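Local structure of putative NADH-depentdent flavin oxidoreductase (Cupriavidus metallidurans, 5OCS) at residues T35-H38 and M39-G43; R65-P68 and T69-G72; G72-N75 and D76-A80; L328-P331 and R332-W335. The protein probably uses reduced nicotinamide cofactors and a bound flavin mononucleotide to reduce activated alkenes, as an ene-reductase of the Old Yellow Enzyme family. One frame throughout, in Å; residues are numbered along the deposited sequence. Where two conformers were deposited one is given.

How the contacts relate
Contacts 1 to 3 follow one another along the early helices and loops of the eight-stranded TIM barrel, and contact 4 lies after its last strand. Contacts 2 and 3 share Gly72, with centres about 12 Å apart. Contact 1 meets contact 2 where His38 NE2 lies 3.9 Å from Leu71 CD1, and meets contact 4 where His41 CE1 lies 3.7 Å from Leu328 CD2. Contacts 3 and 4 are well separated, about 17 Å between nearest atoms. Contact 2 comes closest to the flavin site: the Ile66 side chain is about 4 Å from those of the FMN-binding residues Cys25 and Ala57. Contacts 1 and 4 both reach the second subunit.

Contact 1: residues T35-H38 and M39-G43; sequences TDWH and MIHLG
Trp37 lays one face of its indole over CB of His41, one helical turn on; NE1 of Trp37 is 3.6 Å from that CB, which sits toward the rim of the ring as a CH-pi contact. Both side chains leave the helix with CG anti to the backbone N (chi1 176° for Trp37 and 173° for His41), and their rings end nearly parallel, at 10°, yet slid so far apart that they barely overlap. The polar ends are held elsewhere: Trp37 NE1 by Gln26 OE1, and His41 ND1 by Tyr351 OH of the second subunit, where the two carboxylate oxygens of Asp36 also bond, to His92 and Asn91. In the backbone, His41 N bonds to Trp37 O at 2.8 Å, and Leu42 N reaches His38 O at 2.8 Å, tilted from the carbonyl plane. At the helix start Thr35 is the N-cap and forms a capping box with His38. Thr35 N gives a straight bond of 3.2 Å to His38 ND1, while Thr35 OG1 takes a weak one of 3.3 Å from Trp37 N and also bonds to Ser28 O. This is the opening of helix 36-46, the helix of the first beta-alpha-beta crossover between barrel strands 19-21 and 52-59; His38 and Leu42 pack on Val85 of helix 76-92, whereas Ile40 meets Gly43 of the second subunit.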
loop_
_atom_site.group_PDB
_atom_site.type_symbol
_atom_site.label_atom_id
_atom_site.label_comp_id
_atom_site.label_asym_id
_atom_site.label_seq_id
_atom_site.Cartn_x
_atom_site.Cartn_y
_atom_site.Cartn_z
ATOM N N THR D 35 10.554 -11.259 0.642
ATOM C CA THR D 35 11.129 -10.349 1.648
ATOM C C THR D 35 10.052 -9.423 2.175
ATOM O O THR D 35 8.888 -9.523 1.798
ATOM C CB THR D 35 12.281 -9.523 1.055
ATOM O OG1 THR D 35 11.764 -8.663 0.014
ATOM C CG2 THR D 35 13.334 -10.432 0.460
ATOM N N ASP D 36 10.451 -8.499 3.025
ATOM C CA ASP D 36 9.516 -7.515 3.547
ATOM C C ASP D 36 8.858 -6.716 2.427
ATOM O O ASP D 36 7.698 -6.310 2.555
ATOM C CB ASP D 36 10.165 -6.576 4.584
ATOM C CG ASP D 36 11.453 -5.827 4.096
ATOM O OD1 ASP D 36 11.861 -5.839 2.878
ATOM O OD2 ASP D 36 12.115 -5.175 4.987
ATOM N N TRP D 37 9.561 -6.542 1.314
ATOM C CA TRP D 37 8.966 -5.847 0.168
ATOM C C TRP D 37 7.673 -6.534 -0.269
ATOM O O TRP D 37 6.681 -5.855 -0.580
ATOM C CB TRP D 37 9.927 -5.803 -1.021
ATOM C CG TRP D 37 9.263 -5.182 -2.218
ATOM C CD1 TRP D 37 8.756 -5.826 -3.303
ATOM C CD2 TRP D 37 8.898 -3.820 -2.358
ATOM N NE1 TRP D 37 8.156 -4.938 -4.139
ATOM C CE2 TRP D 37 8.221 -3.693 -3.579
ATOM C CE3 TRP D 37 9.102 -2.684 -1.587
ATOM C CZ2 TRP D 37 7.763 -2.492 -4.037
ATOM C CZ3 TRP D 37 8.659 -1.472 -2.070
ATOM C CH2 TRP D 37 7.991 -1.385 -3.271
ATOM N N HIS D 38 7.684 -7.863 -0.356
ATOM C CA HIS D 38 6.519 -8.587 -0.831
ATOM C C HIS D 38 5.346 -8.433 0.098
ATOM O O HIS D 38 4.210 -8.331 -0.362
ATOM C CB HIS D 38 6.795 -10.054 -1.078
ATOM C CG HIS D 38 7.740 -10.275 -2.203
ATOM N ND1 HIS D 38 9.092 -10.304 -2.025
ATOM C CD2 HIS D 38 7.533 -10.398 -3.527
ATOM C CE1 HIS D 38 9.691 -10.447 -3.196
ATOM N NE2 HIS D 38 8.755 -10.538 -4.121
ATOM N N MET D 39 5.593 -8.402 1.396
ATOM C CA MET D 39 4.549 -8.060 2.372
ATOM C C MET D 39 3.885 -6.714 2.060
ATOM O O MET D 39 2.659 -6.586 1.992
ATOM C CB MET D 39 5.173 -8.021 3.787
ATOM C CG MET D 39 4.203 -7.668 4.900
ATOM S SD MET D 39 2.954 -8.940 5.136
ATOM C CE MET D 39 3.939 -10.224 5.926
ATOM N N ILE D 40 4.709 -5.693 1.913
ATOM C CA ILE D 40 4.215 -4.318 1.646
ATOM C C ILE D 40 3.501 -4.218 0.289
ATOM O O ILE D 40 2.365 -3.695 0.170
ATOM C CB ILE D 40 5.402 -3.315 1.664
ATOM C CG1 ILE D 40 6.047 -3.325 3.061
ATOM C CG2 ILE D 40 4.916 -1.923 1.262
ATOM C CD1 ILE D 40 7.365 -2.579 3.233
ATOM N N HIS D 41 4.111 -4.808 -0.717
ATOM C CA HIS D 41 3.578 -4.747 -2.090
ATOM C C HIS D 41 2.346 -5.577 -2.316
ATOM O O HIS D 41 1.311 -5.075 -2.801
ATOM C CB HIS D 41 4.696 -5.155 -3.045
ATOM C CG HIS D 41 4.256 -5.290 -4.463
ATOM N ND1 HIS D 41 3.846 -4.218 -5.221
ATOM C CD2 HIS D 41 4.116 -6.387 -5.239
ATOM C CE1 HIS D 41 3.515 -4.646 -6.423
ATOM N NE2 HIS D 41 3.639 -5.959 -6.447
ATOM N N LEU D 42 2.434 -6.861 -1.987
ATOM C CA LEU D 42 1.285 -7.754 -2.134
ATOM C C LEU D 42 0.184 -7.393 -1.166
ATOM O O LEU D 42 -1.016 -7.497 -1.493
ATOM C CB LEU D 42 1.712 -9.243 -2.026
ATOM C CG LEU D 42 2.556 -9.744 -3.200
ATOM C CD1 LEU D 42 2.939 -11.185 -2.951
ATOM C CD2 LEU D 42 1.866 -9.630 -4.566
ATOM N N GLY D 43 0.549 -6.895 0.016
ATOM C CA GLY D 43 -0.491 -6.370 0.920
ATOM C C GLY D 43 -1.303 -5.232 0.302
ATOM O O GLY D 43 -2.564 -5.277 0.305
#

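Contact 2: residues R65-P68 and T69-G72; sequences RITP and TDLG
The Asp70 carboxylate takes the Ile66 N-H from above its plane, on OD2 at 2.8 Å, and the Thr67 hydroxyl on the anti side of OD1, tilted out of the plane, while the Arg65 guanidinium holds a water at its edge, in plane. These two flat groups stand almost perpendicular, at 81°. Asp70 is the last residue of a type I beta turn, Thr67 to Asp70, in the loop that follows barrel strand 52-59, and Arg65 lies two residues before the turn begins. Asp70 N closes the turn on Thr67 O at 3.2 Å. OD2 thus holds Ile66 just ahead of the turn and OD1 holds Thr67, its first residue, with a weak bond from Thr67 N as well. Chi1 of 77° sets Thr67 OG1 between its backbone N and carbonyl carbon, where it can give its proton to Asp70 OD1 at 2.8 Å and accept from Thr69 N at 3.0 Å. The aliphatic part of Arg65 runs past Asp70, CG to CB 3.9 Å, and its NE bonds to Pro62 O. The Ile66 and Asp70 side chains cross at about a right angle; Ile66 packs on Cys25, one of the FMN-binding residues, so the loop lies beside the flavin site. The water accepts from Arg65 NH1 at 3.1 Å and donates to Pro68 O and Asp70 O, each at 2.7 Å.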
loop_
_atom_site.group_PDB
_atom_site.type_symbol
_atom_site.label_atom_id
_atom_site.label_comp_id
_atom_site.label_asym_id
_atom_site.label_seq_id
_atom_site.Cartn_x
_atom_site.Cartn_y
_atom_site.Cartn_z
ATOM N N ARG D 65 14.894 -18.812 -12.920
ATOM C CA ARG D 65 14.677 -17.407 -12.561
ATOM C C ARG D 65 15.075 -16.504 -13.704
ATOM O O ARG D 65 16.078 -16.771 -14.382
ATOM C CB ARG D 65 15.551 -17.053 -11.368
ATOM C CG ARG D 65 15.088 -17.677 -10.080
ATOM C CD ARG D 65 15.990 -17.289 -8.928
ATOM N NE ARG D 65 17.271 -17.970 -9.056
ATOM C CZ ARG D 65 18.310 -17.790 -8.239
ATOM N NH1 ARG D 65 18.233 -16.942 -7.237
ATOM N NH2 ARG D 65 19.458 -18.457 -8.448
ATOM N N ILE D 66 14.343 -15.404 -13.884
ATOM C CA ILE D 66 14.783 -14.373 -14.818
ATOM C C ILE D 66 16.084 -13.747 -14.311
ATOM O O ILE D 66 17.076 -13.611 -15.056
ATOM C CB ILE D 66 13.725 -13.283 -15.007
ATOM C CG1 ILE D 66 12.368 -13.902 -15.465
ATOM C CG2 ILE D 66 14.205 -12.273 -16.045
ATOM C CD1 ILE D 66 11.215 -12.983 -15.074
ATOM N N THR D 67 16.098 -13.400 -13.036
ATOM C CA THR D 67 17.207 -12.666 -12.408
ATOM C C THR D 67 17.555 -13.299 -11.075
ATOM O O THR D 67 16.759 -14.091 -10.499
ATOM C CB THR D 67 16.896 -11.184 -12.087
ATOM O OG1 THR D 67 16.075 -11.087 -10.911
ATOM C CG2 THR D 67 16.156 -10.544 -13.255
ATOM N N PRO D 68 18.707 -12.889 -10.522
ATOM C CA PRO D 68 19.049 -13.446 -9.214
ATOM C C PRO D 68 18.142 -13.041 -8.060
ATOM O O PRO D 68 18.212 -13.651 -6.974
ATOM C CB PRO D 68 20.490 -12.951 -8.983
ATOM C CG PRO D 68 21.008 -12.744 -10.356
ATOM C CD PRO D 68 19.875 -12.240 -11.169
ATOM N N THR D 69 17.275 -12.051 -8.281
ATOM C CA THR D 69 16.342 -11.636 -7.238
ATOM C C THR D 69 14.872 -11.926 -7.586
ATOM O O THR D 69 13.983 -11.375 -6.948
ATOM C CB THR D 69 16.563 -10.178 -6.859
ATOM O OG1 THR D 69 16.542 -9.345 -8.002
ATOM C CG2 THR D 69 17.902 -9.978 -6.170
ATOM N N ASP D 70 14.622 -12.833 -8.537
ATOM C CA ASP D 70 13.279 -13.313 -8.719
ATOM C C ASP D 70 12.724 -14.093 -7.533
ATOM O O ASP D 70 13.449 -14.853 -6.853
ATOM C CB ASP D 70 13.198 -14.252 -9.911
ATOM C CG ASP D 70 13.153 -13.520 -11.234
ATOM O OD1 ASP D 70 13.620 -12.358 -11.348
ATOM O OD2 ASP D 70 12.574 -14.164 -12.169
ATOM N N LEU D 71 11.415 -13.973 -7.372
ATOM C CA LEU D 71 10.627 -14.801 -6.469
ATOM C C LEU D 71 10.679 -16.258 -6.955
ATOM O O LEU D 71 10.683 -16.505 -8.165
ATOM C CB LEU D 71 9.174 -14.299 -6.384
ATOM C CG LEU D 71 8.398 -14.894 -5.209
ATOM C CD1 LEU D 71 8.970 -14.467 -3.854
ATOM C CD2 LEU D 71 6.931 -14.529 -5.363
ATOM N N GLY D 72 10.819 -17.181 -6.015
ATOM C CA GLY D 72 10.871 -18.593 -6.306
ATOM C C GLY D 72 9.943 -19.395 -5.417
ATOM O O GLY D 72 9.513 -18.933 -4.356
HETATM O O HOH W 1 16.070 -15.087 -6.092
#

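Contact 3: residues G72-N75 and D76-A80; sequences GLYN and DANEA
Chi1 of 66° holds the Asn75 amide between its own N and carbonyl carbon, turned back over the start of the helix, and chi1 of -72° puts the Asn78 amide beside its own N, reaching back to the loop. Asn75 OD1 caps the helix by accepting Asn78 N at 2.7 Å, nearly straight; Asn78 OD1 accepts Tyr74 N in the loop at 2.8 Å. The two side chains cross at about a right angle. Asn78 OD1 also rests over the centre of one face of the Tyr74 ring, 3.2 Å above its plane, with the amide steeply inclined to that ring. The ND2 of Asn78 is held by Asn33 OD1 and Glu31 O, which fixes the rotation of the amide. Leu73 CD1 packs at 3.6 Å on Glu79 CA, and Glu79 N closes the first helical turn on Asn75 O at 3.1 Å. Beyond the contact, Asp76 and Glu79 form salt bridges with Arg166, and Glu79 a further one with Arg169. The arrangement is an asparagine N-cap, here opening helix 76-92, which follows barrel strand 52-59 in the TIM-barrel fold.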
loop_
_atom_site.group_PDB
_atom_site.type_symbol
_atom_site.label_atom_id
_atom_site.label_comp_id
_atom_site.label_asym_id
_atom_site.label_seq_id
_atom_site.Cartn_x
_atom_site.Cartn_y
_atom_site.Cartn_z
ATOM N N GLY D 72 10.819 -17.181 -6.015
ATOM C CA GLY D 72 10.871 -18.593 -6.306
ATOM C C GLY D 72 9.943 -19.395 -5.417
ATOM O O GLY D 72 9.513 -18.933 -4.356
ATOM N N LEU D 73 9.627 -20.597 -5.859
ATOM C CA LEU D 73 8.924 -21.563 -5.028
ATOM C C LEU D 73 9.487 -22.956 -5.230
ATOM O O LEU D 73 8.777 -23.890 -5.675
ATOM C CB LEU D 73 7.435 -21.496 -5.338
ATOM C CG LEU D 73 6.527 -22.166 -4.324
ATOM C CD1 LEU D 73 6.825 -21.704 -2.893
ATOM C CD2 LEU D 73 5.073 -21.936 -4.706
ATOM N N TYR D 74 10.775 -23.068 -4.945
ATOM C CA TYR D 74 11.537 -24.247 -5.326
ATOM C C TYR D 74 12.221 -24.938 -4.158
ATOM O O TYR D 74 12.980 -25.907 -4.348
ATOM C CB TYR D 74 12.488 -23.932 -6.509
ATOM C CG TYR D 74 13.427 -22.732 -6.345
ATOM C CD1 TYR D 74 14.462 -22.730 -5.408
ATOM C CD2 TYR D 74 13.299 -21.608 -7.146
ATOM C CE1 TYR D 74 15.334 -21.638 -5.281
ATOM C CE2 TYR D 74 14.173 -20.516 -7.051
ATOM C CZ TYR D 74 15.193 -20.529 -6.118
ATOM O OH TYR D 74 16.028 -19.441 -6.016
ATOM N N ASN D 75 11.907 -24.490 -2.939
ATOM C CA ASN D 75 12.411 -25.144 -1.738
ATOM C C ASN D 75 11.549 -24.758 -0.551
ATOM O O ASN D 75 10.713 -23.854 -0.656
ATOM C CB ASN D 75 13.891 -24.845 -1.509
ATOM C CG ASN D 75 14.180 -23.410 -1.208
ATOM O OD1 ASN D 75 13.412 -22.731 -0.554
ATOM N ND2 ASN D 75 15.332 -22.935 -1.670
ATOM N N ASP D 76 11.756 -25.410 0.575
ATOM C CA ASP D 76 10.962 -25.132 1.768
ATOM C C ASP D 76 11.063 -23.672 2.245
ATOM O O ASP D 76 10.075 -23.106 2.726
ATOM C CB ASP D 76 11.421 -26.052 2.925
ATOM C CG ASP D 76 10.996 -27.488 2.745
ATOM O OD1 ASP D 76 10.317 -27.856 1.774
ATOM O OD2 ASP D 76 11.380 -28.297 3.595
ATOM N N ALA D 77 12.244 -23.064 2.151
ATOM C CA ALA D 77 12.428 -21.698 2.633
ATOM C C ALA D 77 11.585 -20.770 1.780
ATOM O O ALA D 77 10.915 -19.882 2.288
ATOM C CB ALA D 77 13.875 -21.294 2.569
ATOM N N ASN D 78 11.642 -20.966 0.465
ATOM C CA ASN D 78 10.805 -20.162 -0.455
ATOM C C ASN D 78 9.342 -20.247 -0.032
ATOM O O ASN D 78 8.620 -19.234 0.014
ATOM C CB ASN D 78 10.847 -20.677 -1.903
ATOM C CG ASN D 78 12.131 -20.435 -2.651
ATOM O OD1 ASN D 78 12.199 -20.892 -3.812
ATOM N ND2 ASN D 78 13.122 -19.711 -2.087
ATOM N N GLU D 79 8.920 -21.460 0.282
ATOM C CA GLU D 79 7.515 -21.723 0.664
ATOM C C GLU D 79 7.146 -20.999 1.954
ATOM O O GLU D 79 6.125 -20.316 2.016
ATOM C CB GLU D 79 7.210 -23.212 0.778
ATOM C CG GLU D 79 5.722 -23.529 1.000
ATOM C CD GLU D 79 5.464 -25.023 0.967
ATOM O OE1 GLU D 79 6.339 -25.809 0.452
ATOM O OE2 GLU D 79 4.397 -25.429 1.486
ATOM N N ALA D 80 7.973 -21.140 2.971
ATOM C CA ALA D 80 7.753 -20.443 4.232
ATOM C C ALA D 80 7.704 -18.919 4.086
ATOM O O ALA D 80 6.843 -18.290 4.679
ATOM C CB ALA D 80 8.809 -20.816 5.292
#

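Contact 4: residues L328-P331 and R332-W335; sequences LYDP and RWPW
Asp330 O accepts Trp333 N at 2.8 Å, the donor standing well above the carbonyl plane. This bond closes a type I beta turn, Asp330 to Trp333, between helix 325-329 and helix 333-341, with Arg332 as the N-cap residue of the second. The Asp330 side chain reinforces it: with CG anti to the backbone N (chi1 -179°), the carboxylate reaches forward, and OD1 accepts a weak bond from Arg332 N at 3.0 Å. The other oxygen, OD2, lies 3.5 Å from Trp333 CA. Asp330 OD2 also bonds to His336 ND1 farther along the helix, and the Trp333 indole, turned from the Asp330 side, gives NE1 to Thr304 O. Arg332 bends at chi2, and its CD lies over one face of the Trp335 ring, toward the rim, 3.4 Å above the plane. A water bridges the backbone to this side chain, donating to Pro331 O and accepting from Arg332 NH1, both at 2.8 Å, at the edge of the guanidinium. Arg332 also reaches the second subunit, NE to Leu328 O and NH1 to Gln44 OE1, and Pro331 meets its own copy there. Helix 325-329 follows the last barrel strand, 320-323; Pro331 packs on helix 36-46, and Trp333 and Pro334 lie against Ile19 of strand 19-21.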
loop_
_atom_site.group_PDB
_atom_site.type_symbol
_atom_site.label_atom_id
_atom_site.label_comp_id
_atom_site.label_asym_id
_atom_site.label_seq_id
_atom_site.Cartn_x
_atom_site.Cartn_y
_atom_site.Cartn_z
ATOM N N LEU D 328 0.387 0.034 -10.167
ATOM C CA LEU D 328 1.575 0.452 -9.411
ATOM C C LEU D 328 1.506 1.953 -9.132
ATOM O O LEU D 328 1.815 2.416 -8.029
ATOM C CB LEU D 328 2.857 0.124 -10.144
ATOM C CG LEU D 328 3.096 -1.339 -10.505
ATOM C CD1 LEU D 328 4.338 -1.473 -11.356
ATOM C CD2 LEU D 328 3.078 -2.259 -9.276
ATOM N N TYR D 329 1.050 2.700 -10.121
ATOM C CA TYR D 329 0.975 4.166 -10.046
ATOM C C TYR D 329 -0.267 4.603 -9.299
ATOM O O TYR D 329 -0.368 5.779 -8.868
ATOM C CB TYR D 329 0.949 4.720 -11.479
ATOM C CG TYR D 329 1.233 6.189 -11.609
ATOM C CD1 TYR D 329 2.473 6.709 -11.253
ATOM C CD2 TYR D 329 0.275 7.092 -12.134
ATOM C CE1 TYR D 329 2.744 8.054 -11.353
ATOM C CE2 TYR D 329 0.561 8.446 -12.266
ATOM C CZ TYR D 329 1.823 8.911 -11.883
ATOM O OH TYR D 329 2.192 10.237 -11.943
ATOM N N ASP D 330 -1.235 3.684 -9.155
ATOM C CA ASP D 330 -2.495 3.898 -8.347
ATOM C C ASP D 330 -2.973 2.554 -7.769
ATOM O O ASP D 330 -3.816 1.844 -8.354
ATOM C CB ASP D 330 -3.594 4.521 -9.206
ATOM C CG ASP D 330 -4.886 4.780 -8.446
ATOM O OD1 ASP D 330 -4.956 4.586 -7.191
ATOM O OD2 ASP D 330 -5.880 5.137 -9.151
ATOM N N PRO D 331 -2.455 2.156 -6.596
ATOM C CA PRO D 331 -2.880 0.892 -6.016
ATOM C C PRO D 331 -4.307 0.885 -5.539
ATOM O O PRO D 331 -4.801 -0.165 -5.187
ATOM C CB PRO D 331 -1.935 0.720 -4.810
ATOM C CG PRO D 331 -1.589 2.101 -4.477
ATOM C CD PRO D 331 -1.441 2.809 -5.777
ATOM N N ARG D 332 -4.970 2.047 -5.543
ATOM C CA ARG D 332 -6.392 2.130 -5.323
ATOM C C ARG D 332 -7.195 2.220 -6.640
ATOM O O ARG D 332 -8.394 2.622 -6.628
ATOM C CB ARG D 332 -6.723 3.343 -4.446
ATOM C CG ARG D 332 -5.920 3.419 -3.146
ATOM C CD ARG D 332 -6.205 2.284 -2.175
ATOM N NE ARG D 332 -5.659 2.732 -0.898
ATOM C CZ ARG D 332 -4.543 2.329 -0.310
ATOM N NH1 ARG D 332 -3.881 1.265 -0.710
ATOM N NH2 ARG D 332 -4.143 2.984 0.781
ATOM N N TRP D 333 -6.575 1.862 -7.765
ATOM C CA TRP D 333 -7.244 1.943 -9.064
ATOM C C TRP D 333 -8.676 1.378 -9.076
ATOM O O TRP D 333 -9.603 2.051 -9.611
ATOM C CB TRP D 333 -6.394 1.278 -10.169
ATOM C CG TRP D 333 -6.884 1.584 -11.580
ATOM C CD1 TRP D 333 -6.437 2.573 -12.377
ATOM C CD2 TRP D 333 -7.921 0.906 -12.315
ATOM N NE1 TRP D 333 -7.118 2.576 -13.569
ATOM C CE2 TRP D 333 -8.026 1.557 -13.568
ATOM C CE3 TRP D 333 -8.741 -0.203 -12.049
ATOM C CZ2 TRP D 333 -8.927 1.157 -14.549
ATOM C CZ3 TRP D 333 -9.661 -0.608 -13.036
ATOM C CH2 TRP D 333 -9.734 0.091 -14.270
ATOM N N PRO D 334 -8.913 0.214 -8.451
ATOM C CA PRO D 334 -10.285 -0.297 -8.497
ATOM C C PRO D 334 -11.241 0.568 -7.687
ATOM O O PRO D 334 -12.406 0.740 -8.092
ATOM C CB PRO D 334 -10.182 -1.727 -7.941
ATOM C CG PRO D 334 -8.689 -2.076 -8.054
ATOM C CD PRO D 334 -7.983 -0.772 -7.849
ATOM N N TRP D 335 -10.783 1.174 -6.584
ATOM C CA TRP D 335 -11.675 2.140 -5.891
ATOM C C TRP D 335 -12.062 3.350 -6.806
ATOM O O TRP D 335 -13.239 3.783 -6.906
ATOM C CB TRP D 335 -11.009 2.734 -4.678
ATOM C CG TRP D 335 -10.567 1.797 -3.602
ATOM C CD1 TRP D 335 -10.532 0.435 -3.616
ATOM C CD2 TRP D 335 -10.010 2.210 -2.350
ATOM N NE1 TRP D 335 -10.034 -0.030 -2.412
ATOM C CE2 TRP D 335 -9.727 1.049 -1.618
ATOM C CE3 TRP D 335 -9.783 3.466 -1.764
ATOM C CZ2 TRP D 335 -9.161 1.106 -0.329
ATOM C CZ3 TRP D 335 -9.233 3.518 -0.507
ATOM C CH2 TRP D 335 -8.932 2.340 0.197
HETATM O O HOH W 2 -4.468 -0.802 -2.453
#